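Local coordinates for protein hydrolase, HD family (Bacillus thuringiensis serovar konkukian, PDB 3DJB) that probably acts as a metal-dependent hydrolase of the HD superfamily, holding a magnesium ion among its helices, at residues A[11-16]-A[55-60]; A[32-37]-A[50-55]; A[38-43]-A[186-191]; A[134-139]-A[168-173]. The protein carries 3 engineered substitutions. One frame throughout, in Å; residues are numbered along the deposited sequence.

Contacts 1 to 3 lie in and around the helical bundle that carries the metal site, and the fourth lies some 27 Å, centre to centre, from each of them. Contacts 1 and 2 meet at Ala55 and bring helices 3-17 and 27-41 against the chain that leads to the metal ligands. Contact 2 shares helix 27-41 with contact 3, which ties that helix's C-terminal end to the start of helix 187-211. The same long helix later packs over contact 4. All four are largely buried, though Gln43 gives contact 3 an exposed border. Contact 1 is branched aliphatic packing, contact 2 adds a histidine and a glutamate, contact 3 is small and alanine-rich, and contact 4 is aromatic.

Contact 1. Residues A[11-16]-A[55-60]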
loop_
_atom_site.group_PDB
_atom_site.type_symbol
_atom_site.label_atom_id
_atom_site.label_comp_id
_atom_site.label_asym_id
_atom_site.label_seq_id
_atom_site.Cartn_x
_atom_site.Cartn_y
_atom_site.Cartn_z
ATOM N N ILE A 11 -24.272 16.758 -8.570
ATOM C CA ILE A 11 -22.851 16.395 -8.691
ATOM C C ILE A 11 -22.045 17.660 -8.519
ATOM O O ILE A 11 -20.855 17.635 -8.193
ATOM C CB ILE A 11 -22.500 15.835 -10.094
ATOM C CG1 ILE A 11 -23.112 14.456 -10.263
ATOM C CG2 ILE A 11 -20.975 15.780 -10.296
ATOM C CD1 ILE A 11 -22.856 13.847 -11.617
ATOM N N THR A 12 -22.700 18.778 -8.767
ATOM C CA THR A 12 -22.039 20.040 -8.619
ATOM C C THR A 12 -22.241 20.476 -7.186
ATOM O O THR A 12 -21.355 21.075 -6.589
ATOM C CB THR A 12 -22.620 21.071 -9.588
ATOM O OG1 THR A 12 -22.424 20.618 -10.937
ATOM C CG2 THR A 12 -21.932 22.421 -9.399
ATOM N N PHE A 13 -23.395 20.136 -6.619
ATOM C CA PHE A 13 -23.692 20.511 -5.235
ATOM C C PHE A 13 -22.677 19.946 -4.236
ATOM O O PHE A 13 -22.253 20.641 -3.302
ATOM C CB PHE A 13 -25.100 20.048 -4.855
ATOM C CG PHE A 13 -25.468 20.319 -3.420
ATOM C CD1 PHE A 13 -25.561 19.275 -2.504
ATOM C CD2 PHE A 13 -25.742 21.615 -2.990
ATOM C CE1 PHE A 13 -25.924 19.511 -1.174
ATOM C CE2 PHE A 13 -26.107 21.863 -1.663
ATOM C CZ PHE A 13 -26.198 20.803 -0.755
ATOM N N VAL A 14 -22.290 18.690 -4.434
ATOM C CA VAL A 14 -21.326 18.049 -3.561
ATOM C C VAL A 14 -19.930 18.516 -3.938
ATOM O O VAL A 14 -19.136 18.862 -3.074
ATOM C CB VAL A 14 -21.421 16.522 -3.680
ATOM C CG1 VAL A 14 -20.381 15.861 -2.803
ATOM C CG2 VAL A 14 -22.808 16.071 -3.287
ATOM N N LYS A 15 -19.640 18.549 -5.232
ATOM C CA LYS A 15 -18.326 18.981 -5.695
ATOM C C LYS A 15 -17.928 20.343 -5.132
ATOM O O LYS A 15 -16.745 20.617 -4.912
ATOM C CB LYS A 15 -18.297 19.024 -7.224
ATOM C CG LYS A 15 -18.002 17.678 -7.872
ATOM C CD LYS A 15 -16.581 17.221 -7.569
ATOM C CE LYS A 15 -15.848 16.844 -8.851
ATOM N NZ LYS A 15 -14.383 16.605 -8.663
ATOM N N HIS A 16 -18.926 21.184 -4.883
ATOM C CA HIS A 16 -18.698 22.521 -4.353
ATOM C C HIS A 16 -18.545 22.543 -2.836
ATOM O O HIS A 16 -17.517 22.974 -2.310
ATOM C CB HIS A 16 -19.845 23.453 -4.769
ATOM C CG HIS A 16 -19.422 24.562 -5.685
ATOM N ND1 HIS A 16 -18.952 24.338 -6.964
ATOM C CD2 HIS A 16 -19.370 25.902 -5.497
ATOM C CE1 HIS A 16 -18.628 25.491 -7.522
ATOM N NE2 HIS A 16 -18.871 26.457 -6.652
ATOM N N ALA A 55 -26.431 7.749 -2.931
ATOM C CA ALA A 55 -24.992 7.504 -2.892
ATOM C C ALA A 55 -24.196 8.794 -2.996
ATOM O O ALA A 55 -23.125 8.911 -2.422
ATOM C CB ALA A 55 -24.610 6.583 -4.022
ATOM N N LEU A 56 -24.744 9.759 -3.726
ATOM C CA LEU A 56 -24.107 11.044 -3.952
ATOM C C LEU A 56 -24.188 12.031 -2.798
ATOM O O LEU A 56 -23.485 13.038 -2.813
ATOM C CB LEU A 56 -24.721 11.702 -5.183
ATOM C CG LEU A 56 -23.958 11.730 -6.511
ATOM C CD1 LEU A 56 -24.758 11.025 -7.606
ATOM C CD2 LEU A 56 -23.711 13.188 -6.897
ATOM N N LEU A 57 -25.029 11.766 -1.800
ATOM C CA LEU A 57 -25.165 12.707 -0.689
ATOM C C LEU A 57 -25.005 12.111 0.718
ATOM O O LEU A 57 -25.169 12.833 1.716
ATOM C CB LEU A 57 -26.513 13.447 -0.809
ATOM C CG LEU A 57 -26.753 14.377 -2.019
ATOM C CD1 LEU A 57 -28.219 14.770 -2.101
ATOM C CD2 LEU A 57 -25.887 15.619 -1.908
ATOM N N HIS A 58 -24.680 10.814 0.800
ATOM C CA HIS A 58 -24.492 10.130 2.094
ATOM C C HIS A 58 -23.349 10.752 2.877
ATOM O O HIS A 58 -23.341 10.775 4.109
ATOM C CB HIS A 58 -24.230 8.609 1.892
ATOM C CG HIS A 58 -22.894 8.266 1.280
ATOM N ND1 HIS A 58 -22.451 8.793 0.082
ATOM C CD2 HIS A 58 -21.934 7.391 1.674
ATOM C CE1 HIS A 58 -21.282 8.259 -0.234
ATOM N NE2 HIS A 58 -20.947 7.404 0.715
ATOM N N ASP A 59 -22.393 11.277 2.128
ATOM C CA ASP A 59 -21.226 11.894 2.698
ATOM C C ASP A 59 -21.431 13.335 3.134
ATOM O O ASP A 59 -20.742 13.813 4.030
ATOM C CB ASP A 59 -20.078 11.805 1.699
ATOM C CG ASP A 59 -19.216 10.579 1.915
ATOM O OD1 ASP A 59 -19.760 9.492 2.189
ATOM O OD2 ASP A 59 -17.983 10.703 1.804
ATOM N N VAL A 60 -22.380 14.028 2.518
ATOM C CA VAL A 60 -22.624 15.424 2.852
ATOM C C VAL A 60 -23.326 15.609 4.189
ATOM O O VAL A 60 -23.349 16.707 4.751
ATOM C CB VAL A 60 -23.415 16.098 1.735
ATOM C CG1 VAL A 60 -23.732 17.535 2.092
ATOM C CG2 VAL A 60 -22.589 16.055 0.472
#
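Val14 of helix 3-17 is the middle of this contact, wedged among Leu56, Leu57 and Val60. Its CB starts out over the backbone carbonyl of Leu56, with CB and Leu56 O 4.1 Å apart. From there the two methyls part. Val14 CG1, anti to the backbone N (chi1 178°), runs to Val60 CG2 at 4.0 Å. CG2 takes the other branch, beside Leu56 O (3.1 Å), and drops between two side chains, 3.4 Å from Leu57 CD2 and 3.8 Å from Val60 CG2. Leu57 CD2 also reaches Phe13, meeting the ring edge close to its plane at 3.7 Å from CD1, so this one methyl fills the corner between the valine and the phenylalanine. One helical turn earlier, Ile11 CG1 touches Leu56 CD2 at 3.6 Å. Outside the pair, Trp79 stacks on the Phe13 ring and helix 73-82 covers Leu57.

The segment 55-60 carries the HD pair itself, His58 and Asp59, which are magnesium ligands together with His29 and Asp122. Apolar side chains, with the Leu56 carbonyl among them and no hydrogen bond across, back the segment, while His58 and Asp59, which sit between Leu57 and Val60, are left to the metal site.

Contact 2. Residues A[32-37]-A[50-55]; sequences RVHKMA and IIEMAA. Engineered in segment 32-37: Met36 (natural residue Leu).
Ala37 CB packs on Ile51 CG2 at 3.7 Å, joining two neighbouring helices of the HD-domain bundle that run antiparallel. Their short axes lie 9.1 Å apart at an angle of 168°. Ala55 sits a turn further along helix 48-55 and is the second small residue of the seam: its CB is 4.2 Å from Ala37 CB and equally 4.2 Å from His34 CA. These methyls let the backbones come near, with the CA atoms of His34 and Ala55 5.5 Å apart. Ile51 turns CG2 anti to the backbone N, and that branch is the one laid against Ala37.

Beside the alanines, the His34 ring presents an edge to the side chain of Glu52, ring and carboxylate planes 21° apart. The two groups cross obliquely, the glutamate chain extended beyond CG.

In the next shell, Ile7 of helix 3-17 touches both His34 and Glu52, and Leu117 and Val118 of helix 113-123 back Ile51. Ala121 of that helix packs on Ala37. The seam ends near the metal site, the side chain of Ala55 lying about 8 Å from the bound magnesium. At its polar end, Glu52 OE2 is held by a salt bridge to Arg48 NH2.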
loop_
_atom_site.group_PDB
_atom_site.type_symbol
_atom_site.label_atom_id
_atom_site.label_comp_id
_atom_site.label_asym_id
_atom_site.label_seq_id
_atom_site.Cartn_x
_atom_site.Cartn_y
_atom_site.Cartn_z
ATOM N N ARG A 32 -16.510 7.051 -7.115
ATOM C CA ARG A 32 -16.212 5.628 -7.153
ATOM C C ARG A 32 -17.360 4.798 -6.581
ATOM O O ARG A 32 -17.651 3.714 -7.076
ATOM C CB ARG A 32 -14.949 5.358 -6.359
ATOM C CG ARG A 32 -13.971 4.511 -7.071
ATOM C CD ARG A 32 -12.864 4.136 -6.125
ATOM N NE ARG A 32 -12.039 5.275 -5.750
ATOM C CZ ARG A 32 -12.107 5.923 -4.593
ATOM N NH1 ARG A 32 -11.293 6.951 -4.371
ATOM N NH2 ARG A 32 -12.973 5.547 -3.659
ATOM N N VAL A 33 -18.006 5.310 -5.537
ATOM C CA VAL A 33 -19.134 4.616 -4.910
ATOM C C VAL A 33 -20.364 4.771 -5.809
ATOM O O VAL A 33 -21.067 3.800 -6.088
ATOM C CB VAL A 33 -19.467 5.201 -3.498
ATOM C CG1 VAL A 33 -20.661 4.477 -2.894
ATOM C CG2 VAL A 33 -18.264 5.066 -2.584
ATOM N N HIS A 34 -20.607 6.006 -6.256
ATOM C CA HIS A 34 -21.733 6.336 -7.135
ATOM C C HIS A 34 -21.694 5.506 -8.428
ATOM O O HIS A 34 -22.635 4.761 -8.726
ATOM C CB HIS A 34 -21.726 7.838 -7.473
ATOM C CG HIS A 34 -22.649 8.208 -8.595
ATOM N ND1 HIS A 34 -23.927 7.704 -8.702
ATOM C CD2 HIS A 34 -22.479 9.029 -9.660
ATOM C CE1 HIS A 34 -24.504 8.197 -9.784
ATOM N NE2 HIS A 34 -23.648 9.003 -10.383
ATOM N N LYS A 35 -20.614 5.627 -9.197
ATOM C CA LYS A 35 -20.517 4.856 -10.425
ATOM C C LYS A 35 -20.716 3.377 -10.107
ATOM O O LYS A 35 -21.243 2.612 -10.909
ATOM C CB LYS A 35 -19.158 5.081 -11.087
ATOM C CG LYS A 35 -18.895 6.522 -11.462
ATOM C CD LYS A 35 -17.535 6.663 -12.126
ATOM C CE LYS A 35 -17.532 6.179 -13.572
ATOM N NZ LYS A 35 -17.850 7.283 -14.527
HETATM N N MSE A 36 -20.307 2.990 -8.910
HETATM C CA MSE A 36 -20.420 1.612 -8.460
HETATM C C MSE A 36 -21.865 1.233 -8.099
HETATM O O MSE A 36 -22.290 0.088 -8.302
HETATM C CB MSE A 36 -19.489 1.410 -7.259
HETATM C CG MSE A 36 -19.200 -0.034 -6.891
HETATM SE SE MSE A 36 -17.364 -0.295 -6.302
HETATM C CE MSE A 36 -17.027 1.406 -5.391
ATOM N N ALA A 37 -22.612 2.197 -7.564
ATOM C CA ALA A 37 -24.007 1.978 -7.189
ATOM C C ALA A 37 -24.815 1.818 -8.461
ATOM O O ALA A 37 -25.843 1.136 -8.473
ATOM C CB ALA A 37 -24.528 3.149 -6.385
ATOM N N ILE A 50 -33.056 7.322 -7.202
ATOM C CA ILE A 50 -32.941 7.338 -5.756
ATOM C C ILE A 50 -31.556 6.837 -5.405
ATOM O O ILE A 50 -30.805 7.533 -4.733
ATOM C CB ILE A 50 -34.032 6.468 -5.053
ATOM C CG1 ILE A 50 -35.352 7.244 -4.981
ATOM C CG2 ILE A 50 -33.616 6.152 -3.631
ATOM C CD1 ILE A 50 -36.502 6.440 -4.439
ATOM N N ILE A 51 -31.205 5.647 -5.880
ATOM C CA ILE A 51 -29.893 5.081 -5.584
ATOM C C ILE A 51 -28.790 6.120 -5.815
ATOM O O ILE A 51 -27.973 6.365 -4.919
ATOM C CB ILE A 51 -29.618 3.830 -6.437
ATOM C CG1 ILE A 51 -30.576 2.718 -6.032
ATOM C CG2 ILE A 51 -28.196 3.359 -6.230
ATOM C CD1 ILE A 51 -30.475 1.467 -6.882
ATOM N N GLU A 52 -28.779 6.742 -6.997
ATOM C CA GLU A 52 -27.772 7.746 -7.320
ATOM C C GLU A 52 -27.812 8.949 -6.394
ATOM O O GLU A 52 -26.807 9.305 -5.781
ATOM C CB GLU A 52 -27.939 8.234 -8.750
ATOM C CG GLU A 52 -27.696 7.193 -9.774
ATOM C CD GLU A 52 -27.601 7.786 -11.155
ATOM O OE1 GLU A 52 -26.686 8.603 -11.391
ATOM O OE2 GLU A 52 -28.441 7.441 -12.013
HETATM N N MSE A 53 -28.969 9.589 -6.304
HETATM C CA MSE A 53 -29.092 10.750 -5.435
HETATM C C MSE A 53 -28.636 10.417 -4.020
HETATM O O MSE A 53 -28.050 11.260 -3.328
HETATM C CB MSE A 53 -30.533 11.247 -5.389
HETATM C CG MSE A 53 -30.957 11.970 -6.634
HETATM SE SE MSE A 53 -29.793 13.469 -6.988
HETATM C CE MSE A 53 -30.545 14.738 -5.735
ATOM N N ALA A 54 -28.898 9.187 -3.589
ATOM C CA ALA A 54 -28.514 8.796 -2.245
ATOM C C ALA A 54 -27.007 8.638 -2.128
ATOM O O ALA A 54 -26.370 9.332 -1.329
ATOM C CB ALA A 54 -29.219 7.515 -1.843
ATOM N N ALA A 55 -26.431 7.749 -2.931
ATOM C CA ALA A 55 -24.992 7.504 -2.892
ATOM C C ALA A 55 -24.196 8.794 -2.996
ATOM O O ALA A 55 -23.125 8.911 -2.422
ATOM C CB ALA A 55 -24.610 6.583 -4.022
#

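Contact 3. Residues A[38-43]-A[186-191]; sequences ISLSEQ and TNAAKQ
Thr186 opens the segment 186-191 from the N-cap position of helix 187-211, with its OG1 4.5 Å from Leu40 CG. The same oxygen accepts a weak capping bond from Ala189 N, 3.4 Å long and nearly straight at 169°, while the backbone N of Thr186 is bonded to Asp120 OD1. The helix start is thus fixed to helix 113-123 as well as capped by the side chain of the residue before it.

Asn187 follows on the outer side and leans on Glu44. Ala188 is where the two segments approach most closely along the backbone, its CA lying 5.9 Å from that of Leu40. Its methyl points at the end of helix 27-41: Leu40 CD1 sits against both Ala188 CB and Ala189 N, at 3.6 Å from each. From the exposed side, Gln43 adds its CG at 4.3 Å from Ala188 CB, carried there by an extended first torsion (CG anti to the backbone N, chi1 -170°). Glu44 OE2, just beyond, accepts from Ala188 N.

Ala189 takes the other branch of the leucine, with Leu40 CD2 4.0 Å from Ala189 CB. Leu40 therefore straddles two consecutive alanines, and its remaining neighbours include Leu117 and Asp120. At Lys190 and Gln191 the helix is under way: Lys190 N bonds to Thr186 O and Gln191 N to Asn187 O.

With no hydrogen bond between the two segments, one leucine on two small residues makes the join, and the polar fastening comes from Asp120 and Glu44 at the amino end of the helix, whose negative charges would probably favour its dipole.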
loop_
_atom_site.group_PDB
_atom_site.type_symbol
_atom_site.label_atom_id
_atom_site.label_comp_id
_atom_site.label_asym_id
_atom_site.label_seq_id
_atom_site.Cartn_x
_atom_site.Cartn_y
_atom_site.Cartn_z
ATOM N N ILE A 38 -24.353 2.463 -9.529
ATOM C CA ILE A 38 -25.025 2.332 -10.807
ATOM C C ILE A 38 -24.853 0.882 -11.238
ATOM O O ILE A 38 -25.775 0.082 -11.149
ATOM C CB ILE A 38 -24.399 3.198 -11.906
ATOM C CG1 ILE A 38 -24.574 4.677 -11.584
ATOM C CG2 ILE A 38 -25.037 2.845 -13.246
ATOM C CD1 ILE A 38 -25.995 5.124 -11.546
ATOM N N SER A 39 -23.650 0.550 -11.686
ATOM C CA SER A 39 -23.356 -0.790 -12.154
ATOM C C SER A 39 -24.000 -1.886 -11.329
ATOM O O SER A 39 -24.338 -2.951 -11.850
ATOM C CB SER A 39 -21.849 -0.990 -12.211
ATOM O OG SER A 39 -21.286 -0.061 -13.110
ATOM N N LEU A 40 -24.178 -1.615 -10.043
ATOM C CA LEU A 40 -24.786 -2.579 -9.136
ATOM C C LEU A 40 -26.314 -2.671 -9.359
ATOM O O LEU A 40 -26.877 -3.771 -9.444
ATOM C CB LEU A 40 -24.464 -2.180 -7.693
ATOM C CG LEU A 40 -23.920 -3.214 -6.703
ATOM C CD1 LEU A 40 -22.712 -3.939 -7.269
ATOM C CD2 LEU A 40 -23.559 -2.496 -5.416
ATOM N N SER A 41 -26.979 -1.520 -9.471
ATOM C CA SER A 41 -28.434 -1.489 -9.689
ATOM C C SER A 41 -28.792 -2.144 -11.007
ATOM O O SER A 41 -29.698 -2.970 -11.069
ATOM C CB SER A 41 -28.971 -0.040 -9.685
ATOM O OG SER A 41 -28.917 0.558 -10.977
ATOM N N GLU A 42 -28.070 -1.751 -12.053
ATOM C CA GLU A 42 -28.294 -2.283 -13.388
ATOM C C GLU A 42 -27.949 -3.757 -13.435
ATOM O O GLU A 42 -27.547 -4.297 -14.456
ATOM C CB GLU A 42 -27.481 -1.512 -14.436
ATOM C CG GLU A 42 -26.019 -1.893 -14.556
ATOM C CD GLU A 42 -25.228 -0.837 -15.304
ATOM O OE1 GLU A 42 -24.103 -1.136 -15.758
ATOM O OE2 GLU A 42 -25.726 0.306 -15.416
ATOM N N GLN A 43 -28.105 -4.415 -12.307
ATOM C CA GLN A 43 -27.850 -5.820 -12.282
ATOM C C GLN A 43 -28.625 -6.395 -11.136
ATOM O O GLN A 43 -28.672 -7.608 -10.952
ATOM C CB GLN A 43 -26.377 -6.098 -12.103
ATOM C CG GLN A 43 -26.082 -7.543 -12.314
ATOM C CD GLN A 43 -24.698 -7.747 -12.814
ATOM O OE1 GLN A 43 -24.300 -8.864 -13.139
ATOM N NE2 GLN A 43 -23.939 -6.663 -12.885
ATOM N N THR A 186 -26.804 -7.321 -1.751
ATOM C CA THR A 186 -27.191 -7.883 -3.051
ATOM C C THR A 186 -26.127 -8.815 -3.604
ATOM O O THR A 186 -25.011 -8.893 -3.089
ATOM C CB THR A 186 -27.426 -6.824 -4.154
ATOM O OG1 THR A 186 -26.181 -6.532 -4.784
ATOM C CG2 THR A 186 -28.003 -5.545 -3.596
ATOM N N ASN A 187 -26.481 -9.506 -4.681
ATOM C CA ASN A 187 -25.574 -10.448 -5.321
ATOM C C ASN A 187 -24.397 -9.763 -6.010
ATOM O O ASN A 187 -23.254 -10.066 -5.696
ATOM C CB ASN A 187 -26.329 -11.298 -6.353
ATOM C CG ASN A 187 -27.291 -12.289 -5.718
ATOM O OD1 ASN A 187 -28.005 -13.005 -6.420
ATOM N ND2 ASN A 187 -27.308 -12.343 -4.389
ATOM N N ALA A 188 -24.678 -8.858 -6.952
ATOM C CA ALA A 188 -23.618 -8.167 -7.690
ATOM C C ALA A 188 -22.521 -7.653 -6.757
ATOM O O ALA A 188 -21.322 -7.768 -7.060
ATOM C CB ALA A 188 -24.201 -7.017 -8.503
ATOM N N ALA A 189 -22.942 -7.091 -5.624
ATOM C CA ALA A 189 -22.024 -6.572 -4.609
ATOM C C ALA A 189 -21.232 -7.736 -4.028
ATOM O O ALA A 189 -20.013 -7.663 -3.903
ATOM C CB ALA A 189 -22.806 -5.876 -3.502
ATOM N N LYS A 190 -21.933 -8.808 -3.663
ATOM C CA LYS A 190 -21.261 -9.975 -3.118
ATOM C C LYS A 190 -20.254 -10.513 -4.127
ATOM O O LYS A 190 -19.133 -10.859 -3.769
ATOM C CB LYS A 190 -22.264 -11.078 -2.760
ATOM C CG LYS A 190 -23.015 -10.865 -1.445
ATOM C CD LYS A 190 -23.552 -12.184 -0.874
ATOM C CE LYS A 190 -22.480 -13.308 -0.840
ATOM N NZ LYS A 190 -21.234 -13.053 -0.034
ATOM N N GLN A 191 -20.648 -10.581 -5.394
ATOM C CA GLN A 191 -19.751 -11.088 -6.418
ATOM C C GLN A 191 -18.476 -10.273 -6.434
ATOM O O GLN A 191 -17.397 -10.771 -6.123
ATOM C CB GLN A 191 -20.410 -11.028 -7.794
ATOM C CG GLN A 191 -19.436 -11.288 -8.949
ATOM C CD GLN A 191 -18.581 -12.550 -8.758
ATOM O OE1 GLN A 191 -17.617 -12.562 -7.980
ATOM N NE2 GLN A 191 -18.944 -13.622 -9.467
#

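Contact 4. Residues A[134-139]-A[168-173]; sequences RTFAYG and PSLNHF
The Phe136 and Phe173 rings meet in an offset edge-to-face pair, the edge of Phe173 turned to the face of Phe136. Their centroids are 5.6 Å apart and the planes stand at 63°. Leu170 CD1 closes in at the edge of the Phe136 ring, 4.2 Å from CZ. Over one face of Phe173 lies Thr135 CG2, and that methyl also makes an off-centre CH-pi contact with the His172 ring, 4.3 Å from its centroid. CG2 thus lies between the Phe173 and His172 rings, with Ser169 O 3.5 Å from it. Thr135 OG1 also lies by the Phe173 ring, 3.4 Å from CE2, while bonded to Gly131 O.

Ser169 fills the remaining corner: its CB is 3.6 Å from Phe136 CD1, and its OG is 3.4 Å from Gly139 CA, where the absence of a side chain gives the serine room. That hydroxyl is satisfied elsewhere, by Leu145 O.

Helix 187-211 roofs both phenylalanines, through Phe203 on Phe136 and Met200 and Ile204 on Phe173. Ala133 of the second subunit packs on Phe136. The contact thus joins helix 129-142 to the entry of helix 171-176 mainly by ring and methyl packing, with no hydrogen bond across and both hydroxyls tied to backbone carbonyls outside the pair.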
loop_
_atom_site.group_PDB
_atom_site.type_symbol
_atom_site.label_atom_id
_atom_site.label_comp_id
_atom_site.label_asym_id
_atom_site.label_seq_id
_atom_site.Cartn_x
_atom_site.Cartn_y
_atom_site.Cartn_z
ATOM N N ARG A 134 -4.965 2.403 0.760
ATOM C CA ARG A 134 -5.513 3.264 1.790
ATOM C C ARG A 134 -4.929 2.906 3.142
ATOM O O ARG A 134 -4.622 3.780 3.943
ATOM C CB ARG A 134 -7.021 3.148 1.850
ATOM C CG ARG A 134 -7.665 4.242 2.657
ATOM C CD ARG A 134 -9.158 4.141 2.455
ATOM N NE ARG A 134 -9.468 4.187 1.023
ATOM C CZ ARG A 134 -10.265 3.328 0.384
ATOM N NH1 ARG A 134 -10.859 2.330 1.036
ATOM N NH2 ARG A 134 -10.473 3.470 -0.917
ATOM N N THR A 135 -4.733 1.615 3.369
ATOM C CA THR A 135 -4.206 1.149 4.642
ATOM C C THR A 135 -2.766 1.582 4.938
ATOM O O THR A 135 -2.536 2.410 5.819
ATOM C CB THR A 135 -4.330 -0.387 4.767
ATOM O OG1 THR A 135 -5.501 -0.831 4.068
ATOM C CG2 THR A 135 -4.495 -0.771 6.229
ATOM N N PHE A 136 -1.794 1.030 4.230
ATOM C CA PHE A 136 -0.415 1.420 4.475
ATOM C C PHE A 136 -0.273 2.931 4.482
ATOM O O PHE A 136 0.551 3.488 5.222
ATOM C CB PHE A 136 0.464 0.805 3.419
ATOM C CG PHE A 136 0.421 -0.674 3.431
ATOM C CD1 PHE A 136 0.939 -1.370 4.506
ATOM C CD2 PHE A 136 -0.128 -1.379 2.378
ATOM C CE1 PHE A 136 0.929 -2.746 4.527
ATOM C CE2 PHE A 136 -0.140 -2.762 2.394
ATOM C CZ PHE A 136 0.385 -3.444 3.467
ATOM N N ALA A 137 -1.094 3.591 3.667
ATOM C CA ALA A 137 -1.105 5.053 3.554
ATOM C C ALA A 137 -1.491 5.656 4.891
ATOM O O ALA A 137 -0.759 6.460 5.457
ATOM C CB ALA A 137 -2.110 5.475 2.501
ATOM N N TYR A 138 -2.665 5.267 5.375
ATOM C CA TYR A 138 -3.150 5.736 6.654
ATOM C C TYR A 138 -2.124 5.338 7.727
ATOM O O TYR A 138 -1.923 6.048 8.726
ATOM C CB TYR A 138 -4.505 5.101 6.936
ATOM C CG TYR A 138 -4.957 5.236 8.364
ATOM C CD1 TYR A 138 -5.158 6.498 8.934
ATOM C CD2 TYR A 138 -5.183 4.100 9.150
ATOM C CE1 TYR A 138 -5.572 6.633 10.257
ATOM C CE2 TYR A 138 -5.596 4.220 10.471
ATOM C CZ TYR A 138 -5.793 5.495 11.020
ATOM O OH TYR A 138 -6.208 5.628 12.326
ATOM N N GLY A 139 -1.470 4.199 7.502
ATOM C CA GLY A 139 -0.458 3.718 8.426
ATOM C C GLY A 139 0.718 4.672 8.466
ATOM O O GLY A 139 1.200 5.038 9.537
ATOM N N PRO A 168 0.362 -2.709 13.652
ATOM C CA PRO A 168 0.866 -2.475 12.299
ATOM C C PRO A 168 -0.249 -2.425 11.252
ATOM O O PRO A 168 -1.351 -2.925 11.477
ATOM C CB PRO A 168 1.801 -3.652 12.098
ATOM C CG PRO A 168 1.021 -4.748 12.732
ATOM C CD PRO A 168 0.569 -4.119 14.037
ATOM N N SER A 169 0.064 -1.844 10.101
ATOM C CA SER A 169 -0.901 -1.704 9.018
ATOM C C SER A 169 -1.399 -3.006 8.434
ATOM O O SER A 169 -2.557 -3.105 8.065
ATOM C CB SER A 169 -0.309 -0.871 7.882
ATOM O OG SER A 169 0.136 0.392 8.346
ATOM N N LEU A 170 -0.533 -4.003 8.334
ATOM C CA LEU A 170 -0.950 -5.269 7.751
ATOM C C LEU A 170 -2.016 -5.959 8.572
ATOM O O LEU A 170 -2.892 -6.630 8.024
ATOM C CB LEU A 170 0.227 -6.224 7.592
ATOM C CG LEU A 170 -0.126 -7.467 6.783
ATOM C CD1 LEU A 170 0.274 -7.243 5.361
ATOM C CD2 LEU A 170 0.593 -8.667 7.334
ATOM N N ASN A 171 -1.950 -5.803 9.886
ATOM C CA ASN A 171 -2.933 -6.444 10.750
ATOM C C ASN A 171 -4.342 -5.914 10.499
ATOM O O ASN A 171 -5.307 -6.682 10.487
ATOM C CB ASN A 171 -2.534 -6.268 12.220
ATOM C CG ASN A 171 -1.374 -7.178 12.623
ATOM O OD1 ASN A 171 -0.655 -6.898 13.582
ATOM N ND2 ASN A 171 -1.200 -8.283 11.895
ATOM N N HIS A 172 -4.456 -4.608 10.281
ATOM C CA HIS A 172 -5.753 -3.984 10.022
ATOM C C HIS A 172 -6.567 -4.807 9.014
ATOM O O HIS A 172 -7.798 -4.819 9.061
ATOM C CB HIS A 172 -5.550 -2.547 9.501
ATOM C CG HIS A 172 -6.824 -1.805 9.208
ATOM N ND1 HIS A 172 -7.741 -2.230 8.268
ATOM C CD2 HIS A 172 -7.316 -0.645 9.708
ATOM C CE1 HIS A 172 -8.737 -1.365 8.200
ATOM N NE2 HIS A 172 -8.503 -0.393 9.062
ATOM N N PHE A 173 -5.891 -5.511 8.114
ATOM C CA PHE A 173 -6.614 -6.298 7.134
ATOM C C PHE A 173 -7.497 -7.333 7.809
ATOM O O PHE A 173 -8.727 -7.289 7.684
ATOM C CB PHE A 173 -5.638 -6.947 6.155
ATOM C CG PHE A 173 -4.938 -5.955 5.266
ATOM C CD1 PHE A 173 -3.567 -5.777 5.346
ATOM C CD2 PHE A 173 -5.667 -5.145 4.394
ATOM C CE1 PHE A 173 -2.938 -4.818 4.576
ATOM C CE2 PHE A 173 -5.039 -4.183 3.621
ATOM C CZ PHE A 173 -3.676 -4.017 3.717
#